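Local coordinates for protein KLLA0E08119p (Kluyveromyces lactis, PDB 3VA7) that forms the urea carboxylase part of a biotin-dependent enzyme that probably uses ATP and hydrogencarbonate to convert urea into urea-1-carboxylate, at residues P508-S513 with V770-P775; S606-G611 with V992-P997; S697-V702 with I746-P751; D728-L733 with G750-G755; L733-F738 with Q759-E764. One frame throughout, in Å; residues are numbered along the deposited sequence.

How the contacts relate
Contacts 1, 3, 4 and 5 all lie within the A and B part of the carboxyltransferase domain, whereas contact 2 joins that part to the C and D part. Along the chain, contact 1 closes a loop that holds contacts 3, 4 and 5, and its ends alternate with those of contact 2. Contacts 3, 4 and 5 have centres about 10 to 11 Å apart and meet round the bound biotin group; contacts 3 and 5 reach the same sheet. Together they supply F700, G701, Y731, N737, P751, G754 and G755 to the pocket. Contact 1 packs behind contact 3 through M509, and F993 of contact 2 sets the C and D part against the 749-751 backbone.

Contact 1 (P508-S513 with V770-P775); sequences PMDSYS and VGQLTP
The backbones come nearest at D510 and G771, whose CA atoms are 4.6 Å apart, and G771 CA makes a CA-H...O contact with M509 O at 3.6 Å. The absence of a side chain on G771 permits this approach, since a CB there would point into the M509 carbonyl. M509 lays its CG beside G771 CA (3.6 Å), and the rest of its chain, bent at chi2, runs on to T747 and C748. The polar link is between D510 and Q772: Q772 NE2 donates to D510 OD1 at 3.0 Å in a nearly straight bond (177°). The oxygen lies in the amide plane and uses its anti lone pair, while carboxylate and amide planes stand almost perpendicular, 84° apart. D510 is also the N-cap of helix 511-520. With CG anti to the backbone N (chi1 153°), its OD2 accepts from S513 N at 3.1 Å, the donor lying above the carboxylate plane. One carboxylate therefore closes the helix start and ties it to the loop that precedes strand 778-783. The Q772 amide is fixed further by strand 587-592 and its approach, NE2 donating also to R587 O and OE1 accepting from C586 N.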
# COMPACT_ATOMS: atom_id res chain seq x y z
N PRO A 508 6.75 6.12 14.50
CA PRO A 508 6.48 5.53 15.82
C PRO A 508 5.50 6.37 16.58
O PRO A 508 5.54 7.63 16.59
CB PRO A 508 7.80 5.62 16.55
CG PRO A 508 8.49 6.82 15.90
CD PRO A 508 8.04 6.85 14.46
N MET A 509 4.64 5.66 17.26
CA MET A 509 3.66 6.23 18.14
C MET A 509 4.25 6.82 19.43
O MET A 509 3.64 7.70 20.04
CB MET A 509 2.75 5.06 18.46
CG MET A 509 1.48 5.44 19.01
SD MET A 509 0.38 5.97 17.73
CE MET A 509 -1.13 5.72 18.73
N ASP A 510 5.40 6.28 19.88
CA ASP A 510 6.14 6.84 21.01
C ASP A 510 7.47 7.14 20.40
O ASP A 510 8.32 6.24 20.24
CB ASP A 510 6.23 5.84 22.20
CG ASP A 510 7.51 6.05 23.14
OD1 ASP A 510 7.77 5.19 24.04
OD2 ASP A 510 8.26 7.04 22.98
N SER A 511 7.67 8.40 20.03
CA SER A 511 8.86 8.72 19.26
C SER A 511 10.13 8.75 20.05
O SER A 511 11.20 8.54 19.45
CB SER A 511 8.73 9.97 18.38
OG SER A 511 8.89 11.19 19.06
N TYR A 512 10.05 8.96 21.36
CA TYR A 512 11.28 9.02 22.21
C TYR A 512 12.03 7.67 22.35
O TYR A 512 13.24 7.56 22.01
CB TYR A 512 11.01 9.69 23.59
CG TYR A 512 12.29 10.09 24.29
CD1 TYR A 512 13.19 10.96 23.68
CD2 TYR A 512 12.63 9.55 25.51
CE1 TYR A 512 14.38 11.29 24.28
CE2 TYR A 512 13.84 9.87 26.13
CZ TYR A 512 14.70 10.74 25.51
OH TYR A 512 15.89 11.05 26.11
N SER A 513 11.31 6.65 22.80
CA SER A 513 11.84 5.30 22.85
C SER A 513 12.37 4.87 21.50
O SER A 513 13.41 4.18 21.41
CB SER A 513 10.77 4.31 23.30
OG SER A 513 10.05 4.68 24.49
N VAL A 770 1.18 9.11 25.01
CA VAL A 770 -0.04 8.62 24.38
C VAL A 770 0.25 7.32 23.64
O VAL A 770 -0.56 6.41 23.64
CB VAL A 770 -0.69 9.71 23.50
CG1 VAL A 770 -2.00 9.22 22.88
CG2 VAL A 770 -0.96 10.93 24.35
N GLY A 771 1.45 7.20 23.08
CA GLY A 771 1.89 5.89 22.55
C GLY A 771 2.13 4.74 23.54
O GLY A 771 2.55 3.65 23.15
N GLN A 772 1.87 4.97 24.82
CA GLN A 772 2.13 3.92 25.80
C GLN A 772 0.89 3.63 26.61
O GLN A 772 0.88 2.73 27.48
CB GLN A 772 3.35 4.27 26.69
CG GLN A 772 4.72 4.25 25.97
CD GLN A 772 5.07 2.87 25.43
OE1 GLN A 772 4.38 1.92 25.74
NE2 GLN A 772 6.14 2.76 24.62
N LEU A 773 -0.18 4.39 26.31
CA LEU A 773 -1.48 4.13 26.88
C LEU A 773 -2.05 2.73 26.46
O LEU A 773 -1.74 2.23 25.39
CB LEU A 773 -2.44 5.27 26.54
CG LEU A 773 -2.12 6.72 26.97
CD1 LEU A 773 -3.27 7.67 26.55
CD2 LEU A 773 -1.83 6.83 28.48
N THR A 774 -2.77 2.07 27.37
CA THR A 774 -3.40 0.77 27.10
C THR A 774 -4.79 0.97 27.64
O THR A 774 -4.97 1.84 28.50
CB THR A 774 -2.72 -0.45 27.82
OG1 THR A 774 -2.55 -0.16 29.21
CG2 THR A 774 -1.34 -0.78 27.23
N PRO A 775 -5.78 0.21 27.15
CA PRO A 775 -7.16 0.39 27.67
C PRO A 775 -7.18 0.25 29.16
O PRO A 775 -6.38 -0.50 29.70
CB PRO A 775 -7.95 -0.72 27.03
CG PRO A 775 -7.22 -1.02 25.77
CD PRO A 775 -5.74 -0.70 26.00

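Contact 2 (S606-G611 with V992-P997); sequences STFAMG and VFLGSP
The carbonyl of F993, the residue whose ring touches both F608 and M610, is gripped from within its own loop: F993 O accepts from S996 N at 2.9 Å, which closes the type I' turn F993-S996. The hydroxyl of S996 sits beside the same carbonyl and that of V992, and has N1036 N and I1034 O as outside partners. Across the contact everything is apolar. M610 forms a Met-aromatic contact, its SD standing 4.0 Å from the centroid of the F993 ring, over the face and only 7° off the normal. Its chain bends at chi3 (101°), which brings CE back over the rim to 3.7 Å from F993 CG. The F608 side chain crosses F993 at about a right angle, and F608 CZ touches F993 CD2 at 3.8 Å. L994 CD2 comes to the edge of the F608 ring, 3.6 Å from F608 CE2, the two side chains sliding past each other in opposite directions. The contact joins the A and B part of the carboxyltransferase domain to the C and D part, next to V992 of the urea pocket. The 606-611 loop lies between strands 587-592 and 626-628 and pairs at T607 with V489 in strand 488-490; the 992-997 loop links strands 984-989 and 997-1001, with L994 against W1054.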
# COMPACT_ATOMS: atom_id res chain seq x y z
N SER A 606 8.03 4.64 6.54
CA SER A 606 7.05 4.30 7.56
C SER A 606 5.86 3.61 6.96
O SER A 606 5.40 3.98 5.85
CB SER A 606 6.57 5.52 8.32
OG SER A 606 7.55 5.94 9.23
N THR A 607 5.33 2.65 7.72
CA THR A 607 4.13 1.93 7.37
C THR A 607 2.85 2.68 7.75
O THR A 607 2.64 3.00 8.93
CB THR A 607 4.07 0.60 8.09
OG1 THR A 607 5.32 -0.11 7.95
CG2 THR A 607 2.94 -0.24 7.56
N PHE A 608 1.99 2.96 6.76
CA PHE A 608 0.63 3.41 7.04
C PHE A 608 -0.34 2.31 6.64
O PHE A 608 -0.72 2.22 5.47
CB PHE A 608 0.31 4.67 6.26
CG PHE A 608 -1.08 5.22 6.53
CD1 PHE A 608 -1.62 5.20 7.81
CD2 PHE A 608 -1.82 5.78 5.52
CE1 PHE A 608 -2.92 5.71 8.04
CE2 PHE A 608 -3.10 6.29 5.75
CZ PHE A 608 -3.67 6.25 6.99
N ALA A 609 -0.73 1.47 7.59
CA ALA A 609 -1.39 0.18 7.28
C ALA A 609 -2.74 0.43 6.62
O ALA A 609 -3.00 -0.04 5.52
CB ALA A 609 -1.54 -0.66 8.51
N MET A 610 -3.53 1.30 7.24
CA MET A 610 -4.79 1.75 6.62
C MET A 610 -4.71 2.00 5.12
O MET A 610 -5.64 1.63 4.40
CB MET A 610 -5.36 3.00 7.34
CG MET A 610 -6.89 3.14 7.24
SD MET A 610 -7.36 4.84 7.68
CE MET A 610 -7.54 5.25 5.99
N GLY A 611 -3.62 2.62 4.67
CA GLY A 611 -3.44 2.98 3.26
C GLY A 611 -2.56 2.00 2.46
O GLY A 611 -2.19 2.27 1.31
N VAL A 992 -11.69 12.21 5.20
CA VAL A 992 -10.59 12.11 6.16
C VAL A 992 -9.66 11.08 5.49
O VAL A 992 -10.14 10.09 4.90
CB VAL A 992 -11.26 11.73 7.49
CG1 VAL A 992 -11.46 10.25 7.69
CG2 VAL A 992 -10.80 12.49 8.64
N PHE A 993 -8.37 11.41 5.42
CA PHE A 993 -7.29 10.54 4.86
C PHE A 993 -7.15 10.58 3.39
O PHE A 993 -8.12 10.70 2.67
CB PHE A 993 -7.38 9.05 5.31
CG PHE A 993 -7.41 8.89 6.80
CD1 PHE A 993 -8.62 8.71 7.46
CD2 PHE A 993 -6.22 9.00 7.57
CE1 PHE A 993 -8.65 8.62 8.85
CE2 PHE A 993 -6.24 8.92 8.95
CZ PHE A 993 -7.45 8.72 9.60
N LEU A 994 -5.92 10.35 2.98
CA LEU A 994 -5.48 10.25 1.60
C LEU A 994 -6.29 11.11 0.61
O LEU A 994 -6.95 10.62 -0.29
CB LEU A 994 -5.37 8.80 1.21
CG LEU A 994 -4.72 7.90 2.29
CD1 LEU A 994 -4.79 6.43 1.84
CD2 LEU A 994 -3.31 8.25 2.68
N GLY A 995 -6.24 12.42 0.80
CA GLY A 995 -6.86 13.34 -0.15
C GLY A 995 -8.38 13.29 -0.27
O GLY A 995 -8.96 13.85 -1.25
N SER A 996 -9.01 12.63 0.70
CA SER A 996 -10.44 12.64 0.87
C SER A 996 -10.93 14.07 0.94
O SER A 996 -10.53 14.80 1.84
CB SER A 996 -10.82 11.97 2.17
OG SER A 996 -10.67 10.58 2.07
N PRO A 997 -11.88 14.44 0.06
CA PRO A 997 -12.31 15.84 -0.05
C PRO A 997 -13.34 16.24 0.96
O PRO A 997 -14.06 15.38 1.44
CB PRO A 997 -12.93 15.92 -1.44
CG PRO A 997 -13.47 14.52 -1.63
CD PRO A 997 -12.52 13.57 -0.95

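Contact 3 (S697-V702 with I746-P751); sequences SNRFGV and ITCDGP. With BTI (5-(hexahydro-2-oxo-1H-thieno[3,4-D]imidazol-6-yl)pentanal), chain B.
R699 and D749 form a salt bridge, R699 NE donating to D749 OD2 at 2.7 Å. The oxygen sits at the edge of the guanidinium, near its plane, yet the donor comes from above the carboxylate plane, the groups turned 69° apart; a weak bond from R699 NH2 reaches D749 OD1. The arginine bends at chi3 (48°), bringing its head round to the aspartate. E531 pairs with R699 NH1 and S506 OG bonds D749 OD1. A leucine in place of R699 would probably leave the carboxylates of D749 and E531 without their positive mate. R699 O is gripped from opposite faces of its plane by T747 OG1 (2.6 Å) and D749 N (3.0 Å). Two type I turns meet here: N698-G701, the two-residue loop of the hairpin 691-698/701-705, with an Asx turn from N698 OD1 to F700 N, and T747-G750, which follows strand 742-746. Farther out, C748 SG lies over one face of the guanidinium, 3.8 Å from R699 NH2, and F700 CD2 packs at 4.0 Å on D749 CB. F700 and G701 of the first turn and P751, just after the second, line the biotin pocket, G701 CA 3.9 Å from C10 and P751 CG 3.6 Å from sulfur S1.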
# COMPACT_ATOMS: atom_id res chain seq x y z
N SER A 697 -8.94 1.98 20.73
CA SER A 697 -7.84 2.91 20.57
C SER A 697 -6.82 2.27 19.69
O SER A 697 -6.63 1.08 19.79
CB SER A 697 -7.19 3.23 21.91
OG SER A 697 -8.03 4.00 22.73
N ASN A 698 -6.17 3.02 18.81
CA ASN A 698 -5.10 2.47 17.96
C ASN A 698 -4.31 3.62 17.36
O ASN A 698 -4.47 4.76 17.82
CB ASN A 698 -5.57 1.48 16.87
CG ASN A 698 -6.48 2.12 15.83
OD1 ASN A 698 -6.93 3.26 15.96
ND2 ASN A 698 -6.78 1.38 14.79
N ARG A 699 -3.49 3.35 16.36
CA ARG A 699 -2.68 4.41 15.82
C ARG A 699 -3.51 5.52 15.16
O ARG A 699 -2.99 6.64 14.94
CB ARG A 699 -1.64 3.84 14.89
CG ARG A 699 -0.57 2.99 15.62
CD ARG A 699 0.28 2.21 14.57
NE ARG A 699 0.73 3.10 13.50
CZ ARG A 699 1.89 3.77 13.48
NH1 ARG A 699 2.80 3.63 14.45
NH2 ARG A 699 2.16 4.55 12.42
N PHE A 700 -4.80 5.30 14.91
CA PHE A 700 -5.57 6.40 14.34
C PHE A 700 -5.83 7.41 15.43
O PHE A 700 -6.07 8.61 15.14
CB PHE A 700 -6.94 6.01 13.68
CG PHE A 700 -6.89 4.81 12.77
CD1 PHE A 700 -7.95 3.92 12.75
CD2 PHE A 700 -5.81 4.56 11.95
CE1 PHE A 700 -7.95 2.82 11.91
CE2 PHE A 700 -5.78 3.41 11.12
CZ PHE A 700 -6.85 2.56 11.11
N GLY A 701 -5.81 6.95 16.69
CA GLY A 701 -6.20 7.79 17.79
C GLY A 701 -6.63 6.99 18.99
O GLY A 701 -7.03 5.85 18.87
N VAL A 702 -6.54 7.60 20.16
CA VAL A 702 -6.74 6.94 21.42
C VAL A 702 -7.99 7.48 22.03
O VAL A 702 -8.06 8.63 22.37
CB VAL A 702 -5.48 7.08 22.31
CG1 VAL A 702 -5.76 6.69 23.76
CG2 VAL A 702 -4.33 6.22 21.69
N ILE A 746 -5.90 12.42 18.67
CA ILE A 746 -5.36 12.28 17.31
C ILE A 746 -3.87 11.91 17.31
O ILE A 746 -3.02 12.71 17.69
CB ILE A 746 -5.62 13.61 16.44
CG1 ILE A 746 -7.07 14.11 16.56
CG2 ILE A 746 -5.30 13.41 14.98
CD1 ILE A 746 -8.03 13.06 16.21
N THR A 747 -3.52 10.73 16.86
CA THR A 747 -2.12 10.33 16.93
C THR A 747 -1.49 10.18 15.53
O THR A 747 -2.07 10.59 14.54
CB THR A 747 -2.03 9.01 17.71
OG1 THR A 747 -2.93 8.03 17.09
CG2 THR A 747 -2.37 9.27 19.25
N CYS A 748 -0.31 9.57 15.42
CA CYS A 748 0.45 9.63 14.15
C CYS A 748 -0.15 8.97 12.90
O CYS A 748 0.31 9.26 11.80
CB CYS A 748 1.89 9.17 14.35
SG CYS A 748 1.98 7.43 14.86
N ASP A 749 -1.10 8.05 13.04
CA ASP A 749 -1.86 7.56 11.85
C ASP A 749 -3.21 8.25 11.73
O ASP A 749 -4.14 7.67 11.16
CB ASP A 749 -2.08 6.08 11.88
CG ASP A 749 -0.86 5.31 11.42
OD1 ASP A 749 0.10 5.95 10.88
OD2 ASP A 749 -0.88 4.05 11.62
N GLY A 750 -3.31 9.46 12.26
CA GLY A 750 -4.62 10.05 12.54
C GLY A 750 -5.18 11.00 11.50
O GLY A 750 -4.48 11.35 10.54
N PRO A 751 -6.46 11.38 11.66
CA PRO A 751 -7.10 12.25 10.68
C PRO A 751 -6.60 13.73 10.77
O PRO A 751 -6.17 14.21 11.81
CB PRO A 751 -8.58 12.18 11.07
CG PRO A 751 -8.52 12.10 12.59
CD PRO A 751 -7.30 11.19 12.85
C11 BTI B . -10.34 6.21 16.39
O11 BTI B . -11.56 5.91 16.21
C10 BTI B . -9.69 7.58 16.02
C9 BTI B . -10.71 8.48 15.32
C8 BTI B . -10.32 9.94 15.18
C7 BTI B . -11.50 10.92 14.95
C2 BTI B . -12.46 10.52 13.85
S1 BTI B . -11.68 10.37 12.27
C6 BTI B . -13.16 10.64 11.37
C5 BTI B . -14.10 11.45 12.24
N3 BTI B . -13.92 12.78 11.73
C3 BTI B . -13.29 13.53 12.60
O3 BTI B . -13.03 14.81 12.40
N2 BTI B . -12.98 12.87 13.70
C4 BTI B . -13.57 11.54 13.68

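Contact 4 (D728-L733 with G750-G755); sequences DYVYSL and GPSLGG. With BTI (5-(hexahydro-2-oxo-1H-thieno[3,4-D]imidazol-6-yl)pentanal), chain B.
Backbone hydrogen bonds carry the pairing of Y729 with G754, an antiparallel hydrogen-bonded pair: Y729 N donates to G754 O at 3.2 Å and G754 N returns a straighter bond (174°) to Y729 O at 3.0 Å. V730 and L753 form the adjoining non-hydrogen-bonded pair, and beyond it Y731 N donates to S752 O at 2.8 Å. The result is a two-stranded antiparallel sheet, 725-730 with 753-754, whose end opens on the biotin pocket. Apolar contacts lie on the V730 face, where V730 CG2 meets L753 CG at 4.1 Å with the side chains crossing at about a right angle; L753 CD2 also packs on D728 CB (3.8 Å). Just beyond the strand, Y731 CG anti to the carbonyl carbon (chi1 -68°) lays the ring over the glycine backbone: G754 N stands 4.0 Å above its plane, offset toward the rim, and a CB on G754 would run into Y731 CZ. Outside, F756 N bonds Y731 OH, and F756 O bonds Y729 OH. D728 forms a salt bridge with K1012 and a hydrogen bond with Y1044 OH. G755 N donates to O3 of the biotin group at 3.1 Å, although that oxygen's modelled place is less sure.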
# COMPACT_ATOMS: atom_id res chain seq x y z
N ASP A 728 -15.47 22.15 8.84
CA ASP A 728 -14.26 21.32 8.77
C ASP A 728 -13.01 22.18 8.58
O ASP A 728 -13.02 23.14 7.76
CB ASP A 728 -14.43 20.22 7.69
CG ASP A 728 -15.69 19.36 7.92
OD1 ASP A 728 -15.59 18.12 7.77
OD2 ASP A 728 -16.78 19.92 8.28
N TYR A 729 -11.98 21.86 9.38
CA TYR A 729 -10.73 22.63 9.54
C TYR A 729 -9.73 21.56 9.87
O TYR A 729 -10.14 20.45 10.22
CB TYR A 729 -10.83 23.68 10.69
CG TYR A 729 -10.97 23.03 12.04
CD1 TYR A 729 -12.21 22.70 12.53
CD2 TYR A 729 -9.86 22.68 12.79
CE1 TYR A 729 -12.36 22.07 13.76
CE2 TYR A 729 -9.97 22.08 14.02
CZ TYR A 729 -11.23 21.74 14.51
OH TYR A 729 -11.36 21.07 15.73
N VAL A 730 -8.45 21.87 9.78
CA VAL A 730 -7.40 20.84 9.86
C VAL A 730 -6.91 20.75 11.27
O VAL A 730 -6.78 21.77 11.98
CB VAL A 730 -6.26 21.06 8.91
CG1 VAL A 730 -5.29 19.88 8.96
CG2 VAL A 730 -6.81 21.26 7.47
N TYR A 731 -6.72 19.54 11.73
CA TYR A 731 -6.50 19.34 13.14
C TYR A 731 -5.01 19.30 13.37
O TYR A 731 -4.22 19.06 12.45
CB TYR A 731 -6.99 17.96 13.55
CG TYR A 731 -8.45 17.70 13.51
CD1 TYR A 731 -9.37 18.73 13.60
CD2 TYR A 731 -8.92 16.39 13.45
CE1 TYR A 731 -10.78 18.45 13.59
CE2 TYR A 731 -10.27 16.10 13.44
CZ TYR A 731 -11.21 17.10 13.52
OH TYR A 731 -12.56 16.75 13.54
N SER A 732 -4.65 19.40 14.63
CA SER A 732 -3.24 19.26 15.01
C SER A 732 -2.92 17.86 15.50
O SER A 732 -3.69 17.28 16.26
CB SER A 732 -2.95 20.24 16.15
OG SER A 732 -3.03 21.57 15.68
N LEU A 733 -1.78 17.33 15.08
CA LEU A 733 -1.23 16.17 15.77
C LEU A 733 -1.32 16.39 17.29
O LEU A 733 -0.86 17.43 17.85
CB LEU A 733 0.19 15.98 15.35
CG LEU A 733 0.53 14.86 14.39
CD1 LEU A 733 -0.66 13.93 14.00
CD2 LEU A 733 1.26 15.45 13.15
N GLY A 750 -3.31 9.46 12.26
CA GLY A 750 -4.62 10.05 12.54
C GLY A 750 -5.18 11.00 11.50
O GLY A 750 -4.48 11.35 10.54
N PRO A 751 -6.46 11.38 11.66
CA PRO A 751 -7.10 12.25 10.68
C PRO A 751 -6.60 13.73 10.77
O PRO A 751 -6.17 14.21 11.81
CB PRO A 751 -8.58 12.18 11.07
CG PRO A 751 -8.52 12.10 12.59
CD PRO A 751 -7.30 11.19 12.85
N SER A 752 -6.85 14.46 9.71
CA SER A 752 -6.24 15.72 9.43
C SER A 752 -7.39 16.73 9.26
O SER A 752 -7.71 17.43 10.24
CB SER A 752 -5.34 15.51 8.21
OG SER A 752 -5.83 16.13 7.08
N LEU A 753 -8.07 16.78 8.12
CA LEU A 753 -9.22 17.71 7.96
C LEU A 753 -10.47 17.07 8.55
O LEU A 753 -10.91 16.05 8.02
CB LEU A 753 -9.50 17.89 6.47
CG LEU A 753 -9.95 19.24 5.90
CD1 LEU A 753 -10.59 19.07 4.50
CD2 LEU A 753 -10.70 20.21 6.78
N GLY A 754 -11.07 17.66 9.57
CA GLY A 754 -12.11 16.96 10.32
C GLY A 754 -13.20 17.91 10.72
O GLY A 754 -13.00 19.11 10.61
N GLY A 755 -14.34 17.39 11.20
CA GLY A 755 -15.58 18.16 11.28
C GLY A 755 -16.04 18.49 12.70
O GLY A 755 -17.20 18.92 12.88
C11 BTI B . -10.34 6.21 16.39
O11 BTI B . -11.56 5.91 16.21
C10 BTI B . -9.69 7.58 16.02
C9 BTI B . -10.71 8.48 15.32
C8 BTI B . -10.32 9.94 15.18
C7 BTI B . -11.50 10.92 14.95
C2 BTI B . -12.46 10.52 13.85
S1 BTI B . -11.68 10.37 12.27
C6 BTI B . -13.16 10.64 11.37
C5 BTI B . -14.10 11.45 12.24
N3 BTI B . -13.92 12.78 11.73
C3 BTI B . -13.29 13.53 12.60
O3 BTI B . -13.03 14.81 12.40
N2 BTI B . -12.98 12.87 13.70
C4 BTI B . -13.57 11.54 13.68

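Contact 5 (L733-F738 with Q759-E764); sequences LGAINF and QAVVAE. With NA (sodium ion), chain K; BTI (5-(hexahydro-2-oxo-1H-thieno[3,4-D]imidazol-6-yl)pentanal), chain B.
V761 turns its CB to the backbone of A735, 4.1 Å from A735 CA. From there the side chain forks: CG1, anti to the backbone N (chi1 -179°), lies against L733 O and the G734-A735 peptide, 3.5 Å from G734 C, while CG2 goes to A735 CB at 3.9 Å. Replacing V761 by an alanine would probably open a gap over this peptide and leave A735 without its facing methyl. A735 and V761 are a non-hydrogen-bonded pair of the antiparallel strands 735-739 and 756-762, neighbours in the mixed sheet that also holds 742-746. V762 N donates to G734 O at 3.0 Å, and I736 faces two residues, its N bonding A760 O (2.7 Å) and its O accepting from Q759 N (2.9 Å), as in a beta bulge; I736 CD1 packs on A760 CB and V762 CG2. A water donating to both L733 O and V762 O bridges the strands. Q759 CB rests against the edge of the F738 ring, 3.7 Å from F738 CE1. N737, whose CB points away from this partner strand, accepts at OD1 from N2 of the biotin group (3.0 Å), while E764 OE2 binds the sodium ion together with D845.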
# COMPACT_ATOMS: atom_id res chain seq x y z
N LEU A 733 -1.78 17.33 15.08
CA LEU A 733 -1.23 16.17 15.77
C LEU A 733 -1.32 16.39 17.29
O LEU A 733 -0.86 17.43 17.85
CB LEU A 733 0.19 15.98 15.35
CG LEU A 733 0.53 14.86 14.39
CD1 LEU A 733 -0.66 13.93 14.00
CD2 LEU A 733 1.26 15.45 13.15
N GLY A 734 -1.99 15.44 17.95
CA GLY A 734 -2.07 15.46 19.37
C GLY A 734 -3.38 16.08 19.83
O GLY A 734 -3.66 16.11 21.03
N ALA A 735 -4.18 16.60 18.89
CA ALA A 735 -5.39 17.33 19.29
C ALA A 735 -6.36 16.41 20.02
O ALA A 735 -6.41 15.15 19.79
CB ALA A 735 -6.08 17.93 18.08
N ILE A 736 -7.16 17.00 20.90
CA ILE A 736 -8.12 16.18 21.63
C ILE A 736 -9.46 16.53 21.01
O ILE A 736 -10.02 17.58 21.27
CB ILE A 736 -7.98 16.38 23.15
CG1 ILE A 736 -6.59 15.91 23.59
CG2 ILE A 736 -8.92 15.56 23.93
CD1 ILE A 736 -6.19 16.48 24.94
N ASN A 737 -9.92 15.65 20.14
CA ASN A 737 -11.04 15.91 19.22
C ASN A 737 -12.30 15.34 19.82
O ASN A 737 -12.33 14.15 20.20
CB ASN A 737 -10.72 15.16 17.91
CG ASN A 737 -11.70 15.44 16.78
OD1 ASN A 737 -12.05 14.53 16.07
ND2 ASN A 737 -12.08 16.69 16.56
N PHE A 738 -13.32 16.18 19.92
CA PHE A 738 -14.60 15.80 20.46
C PHE A 738 -15.56 15.31 19.34
O PHE A 738 -16.33 16.10 18.75
CB PHE A 738 -15.20 16.97 21.28
CG PHE A 738 -14.80 16.94 22.74
CD1 PHE A 738 -13.64 17.57 23.18
CD2 PHE A 738 -15.58 16.28 23.69
CE1 PHE A 738 -13.25 17.49 24.53
CE2 PHE A 738 -15.20 16.20 25.02
CZ PHE A 738 -14.04 16.81 25.43
N GLN A 759 -10.28 20.41 21.84
CA GLN A 759 -10.26 21.18 23.07
C GLN A 759 -8.85 21.69 23.34
O GLN A 759 -8.66 22.87 23.64
CB GLN A 759 -10.84 20.33 24.22
CG GLN A 759 -10.39 20.67 25.61
CD GLN A 759 -10.99 21.94 26.17
OE1 GLN A 759 -12.16 22.26 25.95
NE2 GLN A 759 -10.20 22.68 26.90
N ALA A 760 -7.87 20.80 23.23
CA ALA A 760 -6.49 21.05 23.64
C ALA A 760 -5.65 20.14 22.74
O ALA A 760 -6.25 19.32 22.02
CB ALA A 760 -6.30 20.67 25.09
N VAL A 761 -4.31 20.29 22.77
CA VAL A 761 -3.42 19.45 21.99
C VAL A 761 -2.19 19.02 22.81
O VAL A 761 -1.41 19.86 23.31
CB VAL A 761 -2.89 20.19 20.73
CG1 VAL A 761 -1.99 19.25 19.93
CG2 VAL A 761 -4.07 20.80 19.86
N VAL A 762 -2.01 17.70 22.92
CA VAL A 762 -0.90 17.12 23.59
C VAL A 762 0.37 17.73 23.00
O VAL A 762 0.46 17.93 21.73
CB VAL A 762 -0.94 15.59 23.39
CG1 VAL A 762 0.33 14.96 23.95
CG2 VAL A 762 -2.20 14.99 24.03
N ALA A 763 1.35 18.04 23.87
CA ALA A 763 2.52 18.75 23.38
C ALA A 763 3.33 17.80 22.57
O ALA A 763 3.38 16.65 22.89
CB ALA A 763 3.34 19.38 24.50
N GLU A 764 3.97 18.27 21.52
CA GLU A 764 4.71 17.37 20.68
C GLU A 764 5.42 16.30 21.50
O GLU A 764 5.32 15.10 21.20
CB GLU A 764 5.74 18.16 19.88
CG GLU A 764 6.53 17.33 18.89
CD GLU A 764 7.39 18.20 17.99
OE1 GLU A 764 8.23 17.64 17.27
OE2 GLU A 764 7.24 19.47 18.04
NA NA K . 7.90 21.83 19.21
C11 BTI B . -10.34 6.21 16.39
O11 BTI B . -11.56 5.91 16.21
C10 BTI B . -9.69 7.58 16.02
C9 BTI B . -10.71 8.48 15.32
C8 BTI B . -10.32 9.94 15.18
C7 BTI B . -11.50 10.92 14.95
C2 BTI B . -12.46 10.52 13.85
S1 BTI B . -11.68 10.37 12.27
C6 BTI B . -13.16 10.64 11.37
C5 BTI B . -14.10 11.45 12.24
N3 BTI B . -13.92 12.78 11.73
C3 BTI B . -13.29 13.53 12.60
O3 BTI B . -13.03 14.81 12.40
N2 BTI B . -12.98 12.87 13.70
C4 BTI B . -13.57 11.54 13.68
O HOH W 1 1.42 18.34 18.99
O HOH W 2 9.39 20.98 16.83